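MW1564 protein (Staphylococcus aureus, PDB 3NTV) probably transfers a methyl group from S-adenosylmethionine to an oxygen of its substrate, as caffeoyl-CoA O-methyltransferases do, though its true substrate is unconfirmed. Local coordinates at residues E160-T163 / P164-K167; Q202-N205 / E206-K210. One frame throughout, in Å; residues are numbered along the deposited sequence.

Interaction 1 (E160-T163 / P164-K167); sequences EIYT and PLLK
Tyr-162 and Leu-165 each carry CG anti to the carbonyl carbon (chi1 -62° and -56°), and these torsions bring the CD1 edge of the tyrosine ring near CD1 of the leucine, which lies close to the ring plane at 4.4 Å from Tyr-162 CD1. The ring's nearer neighbour is Ile-161, whose CG2 sits over the centre of one face. Leu-165 comes three positions after Tyr-162, and the backbone closes the turn: Leu-165 N donates to Tyr-162 O over 2.9 Å. The next bond repeats the step, with Leu-166 N reaching Thr-163 O at 2.8 Å. Both donors stand well above the carbonyl planes, in keeping with the tighter 3-10 winding. The helix 155-162 thus runs out through a 3-10 turn into the short strand 166-167, on the way to the sheet strand 170-175 of the Rossmann-like methyltransferase fold. Pro-164 suits this exit: its nitrogen has no hydrogen to give, and its ring carbon CD rests 3.3 Å from Glu-160 O and equally far from Ile-161 O. Thr-163 turns OG1 between its own N and carbonyl carbon (chi1 58°), back toward the preceding turn, where the hydroxyl is hydrogen-bonded to Phe-159 O. The side chain of Thr-163 joins Leu-166 against Ile-146 and Val-172 of the central sheet. Tyr-162, apolar along its ring and polar at its end, packs on Leu-76 and Ile-78 while its hydroxyl bonds to Ala-131 O.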
# COMPACT_ATOMS: atom_id res chain seq x y z
N GLU A 160 -4.35 22.18 -2.92
CA GLU A 160 -5.50 23.08 -2.73
C GLU A 160 -6.21 23.43 -4.06
O GLU A 160 -7.43 23.47 -4.10
CB GLU A 160 -5.07 24.37 -2.02
CG GLU A 160 -4.55 24.16 -0.60
CD GLU A 160 -3.96 25.40 0.05
OE1 GLU A 160 -3.20 26.14 -0.63
OE2 GLU A 160 -4.21 25.61 1.26
N ILE A 161 -5.44 23.66 -5.13
CA ILE A 161 -6.00 24.03 -6.44
C ILE A 161 -6.83 22.91 -7.08
O ILE A 161 -7.90 23.19 -7.61
CB ILE A 161 -4.89 24.51 -7.43
CG1 ILE A 161 -4.24 25.84 -6.98
CG2 ILE A 161 -5.41 24.64 -8.88
CD1 ILE A 161 -2.90 26.15 -7.72
N TYR A 162 -6.30 21.66 -7.06
CA TYR A 162 -6.89 20.57 -7.83
C TYR A 162 -7.86 19.65 -7.12
O TYR A 162 -8.73 19.08 -7.78
CB TYR A 162 -5.79 19.78 -8.58
CG TYR A 162 -5.05 20.65 -9.59
CD1 TYR A 162 -5.65 21.02 -10.79
CD2 TYR A 162 -3.79 21.18 -9.30
CE1 TYR A 162 -4.99 21.85 -11.70
CE2 TYR A 162 -3.13 22.02 -10.20
CZ TYR A 162 -3.74 22.35 -11.40
OH TYR A 162 -3.09 23.14 -12.32
N THR A 163 -7.76 19.54 -5.78
CA THR A 163 -8.68 18.69 -5.01
C THR A 163 -10.15 19.04 -5.15
O THR A 163 -10.94 18.11 -5.14
CB THR A 163 -8.23 18.42 -3.59
OG1 THR A 163 -8.05 19.65 -2.89
CG2 THR A 163 -6.98 17.58 -3.54
N PRO A 164 -10.58 20.30 -5.41
CA PRO A 164 -12.01 20.54 -5.67
C PRO A 164 -12.55 19.72 -6.87
O PRO A 164 -13.77 19.54 -7.00
CB PRO A 164 -12.05 22.04 -6.01
CG PRO A 164 -10.90 22.62 -5.28
CD PRO A 164 -9.83 21.57 -5.46
N LEU A 165 -11.65 19.24 -7.77
CA LEU A 165 -12.03 18.43 -8.94
C LEU A 165 -12.04 16.93 -8.63
O LEU A 165 -12.30 16.13 -9.53
CB LEU A 165 -11.05 18.67 -10.10
CG LEU A 165 -10.85 20.10 -10.56
CD1 LEU A 165 -9.83 20.13 -11.66
CD2 LEU A 165 -12.17 20.68 -11.06
N LEU A 166 -11.67 16.55 -7.41
CA LEU A 166 -11.64 15.14 -7.01
C LEU A 166 -12.98 14.74 -6.39
O LEU A 166 -13.51 15.43 -5.51
CB LEU A 166 -10.50 14.96 -5.99
CG LEU A 166 -10.24 13.53 -5.47
CD1 LEU A 166 -9.73 12.63 -6.61
CD2 LEU A 166 -9.23 13.57 -4.33
N LYS A 167 -13.52 13.61 -6.83
CA LYS A 167 -14.80 13.15 -6.29
C LYS A 167 -14.70 12.76 -4.84
O LYS A 167 -13.60 12.46 -4.35
CB LYS A 167 -15.36 11.98 -7.10
CG LYS A 167 -14.54 10.70 -6.99
CD LYS A 167 -15.31 9.53 -7.54
CE LYS A 167 -14.54 8.26 -7.31
NZ LYS A 167 -15.14 7.14 -8.09

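Interaction 2 (Q202-N205 / E206-K210)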
# COMPACT_ATOMS: atom_id res chain seq x y z
N GLN A 202 8.52 17.96 4.72
CA GLN A 202 8.06 17.86 6.10
C GLN A 202 6.87 18.76 6.36
O GLN A 202 5.92 18.31 7.00
CB GLN A 202 9.20 18.12 7.10
CG GLN A 202 10.26 17.00 7.11
CD GLN A 202 11.44 17.29 8.03
OE1 GLN A 202 12.29 16.43 8.27
NE2 GLN A 202 11.58 18.53 8.47
N ASP A 203 6.92 20.03 5.86
CA ASP A 203 5.79 20.96 5.99
C ASP A 203 4.54 20.38 5.30
O ASP A 203 3.45 20.45 5.85
CB ASP A 203 6.13 22.34 5.40
CG ASP A 203 7.11 23.13 6.24
OD1 ASP A 203 7.43 22.68 7.38
OD2 ASP A 203 7.57 24.20 5.77
N TYR A 204 4.70 19.83 4.08
CA TYR A 204 3.59 19.22 3.33
C TYR A 204 2.96 18.10 4.14
O TYR A 204 1.74 18.07 4.26
CB TYR A 204 4.09 18.69 1.97
CG TYR A 204 3.02 17.99 1.15
CD1 TYR A 204 2.27 18.68 0.20
CD2 TYR A 204 2.73 16.64 1.36
CE1 TYR A 204 1.28 18.04 -0.55
CE2 TYR A 204 1.74 16.00 0.61
CZ TYR A 204 1.03 16.70 -0.35
OH TYR A 204 0.07 16.08 -1.13
N ASN A 205 3.77 17.17 4.66
CA ASN A 205 3.25 16.04 5.45
C ASN A 205 2.43 16.47 6.66
O ASN A 205 1.33 15.96 6.88
CB ASN A 205 4.37 15.10 5.85
CG ASN A 205 5.03 14.43 4.67
OD1 ASN A 205 4.48 14.37 3.55
ND2 ASN A 205 6.25 13.97 4.87
N GLU A 206 2.95 17.44 7.44
CA GLU A 206 2.26 17.96 8.62
C GLU A 206 0.96 18.65 8.23
O GLU A 206 -0.04 18.49 8.91
CB GLU A 206 3.16 18.95 9.38
CG GLU A 206 4.37 18.33 10.03
CD GLU A 206 4.16 17.53 11.31
OE1 GLU A 206 5.09 16.78 11.68
OE2 GLU A 206 3.08 17.65 11.94
N TRP A 207 0.98 19.42 7.14
CA TRP A 207 -0.21 20.13 6.69
C TRP A 207 -1.27 19.11 6.21
O TRP A 207 -2.45 19.25 6.52
CB TRP A 207 0.20 21.09 5.57
CG TRP A 207 -0.94 21.76 4.88
CD1 TRP A 207 -1.56 22.92 5.24
CD2 TRP A 207 -1.56 21.32 3.66
NE1 TRP A 207 -2.55 23.22 4.33
CE2 TRP A 207 -2.55 22.28 3.33
CE3 TRP A 207 -1.35 20.23 2.80
CZ2 TRP A 207 -3.35 22.16 2.19
CZ3 TRP A 207 -2.13 20.12 1.66
CH2 TRP A 207 -3.13 21.06 1.38
N LEU A 208 -0.82 18.07 5.50
CA LEU A 208 -1.72 17.04 4.97
C LEU A 208 -2.49 16.30 6.06
O LEU A 208 -3.71 16.16 5.95
CB LEU A 208 -0.95 16.06 4.09
CG LEU A 208 -1.73 14.88 3.49
CD1 LEU A 208 -2.82 15.37 2.57
CD2 LEU A 208 -0.77 13.98 2.74
N ILE A 209 -1.79 15.83 7.10
CA ILE A 209 -2.42 15.10 8.20
C ILE A 209 -3.47 15.94 8.94
O ILE A 209 -4.33 15.36 9.60
CB ILE A 209 -1.41 14.46 9.18
CG1 ILE A 209 -0.55 15.51 9.91
CG2 ILE A 209 -0.56 13.43 8.47
CD1 ILE A 209 0.26 14.98 11.12
N LYS A 210 -3.37 17.28 8.85
CA LYS A 210 -4.29 18.21 9.50
C LYS A 210 -5.50 18.62 8.66
O LYS A 210 -6.32 19.42 9.13
CB LYS A 210 -3.53 19.44 10.06
CG LYS A 210 -2.43 19.13 11.09
CD LYS A 210 -2.93 18.39 12.34
CE LYS A 210 -1.84 18.21 13.38
NZ LYS A 210 -1.53 16.78 13.59
O HOH W 1 6.70 16.53 9.01
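Tyr-204 and Leu-208, one helical turn apart, lie side by side and point the same way, CE2 of the ring 3.9 Å from CD2 of the leucine. Both have CG anti to the backbone N (chi1 177° and 178°), and the matching torsions run the two side chains alongside each other; both then pack on Phe-159, Leu-208 also on Thr-216. In the backbone that carries them, the carbonyl of Tyr-204 takes the N-H of Leu-208 at 2.8 Å. Its neighbours do likewise: Gln-202 O accepts from Glu-206 N, Asp-203 O from Trp-207 N at 3.0 Å, and Asn-205 O from Ile-209 N at 3.1 Å. These i to i+4 bonds belong to the last turns of helix 192-209, which flanks the central sheet of the methyltransferase fold and also meets the second subunit. The winding tightens at the end, where Lys-210 N returns to Trp-207 O. Gln-202 O has a second donor, a water 2.8 Å away, which gives its other hydrogen to Glu-206 OE1 at 3.1 Å. The glutamate chain is bent at chi2 (-75°), folding the carboxylate back toward this water; a long acidic side chain is well suited to such an exposed site. Each buried polar side chain finds a partner beyond the turn. Tyr-204 OH is hydrogen-bonded to Thr-174 OG1, and Asn-205 ND2 serves both Val-177 O and Tyr-28 OH of the second subunit, a use of two hydrogens for which an amide is apt. Asp-203, on a partly exposed flank, forms a salt bridge with Lys-199 one turn earlier, while Trp-207 sets its indole edge-to-face with Phe-159.

How the interactions relate
Interaction 1 ends one helix and leads by way of the short strand 166-167 toward the sheet, whereas interaction 2 lies within the closing turns of another and borders the second subunit. Their centres are 17 Å apart, yet they meet where Glu-160 CG packs 3.6 Å from Trp-207 CZ2, and Phe-159 serves both regions. Each is partly buried, with an aromatic and aliphatic inner side and a more exposed outer one. The chemistry follows the backbone: in 160-167, which holds a proline, the donors stand well above the carbonyl planes, while in 202-210 they lie nearer to them. Bound water and an amide shared between subunits appear in interaction 2, while interaction 1 touches no other chain of the assembly.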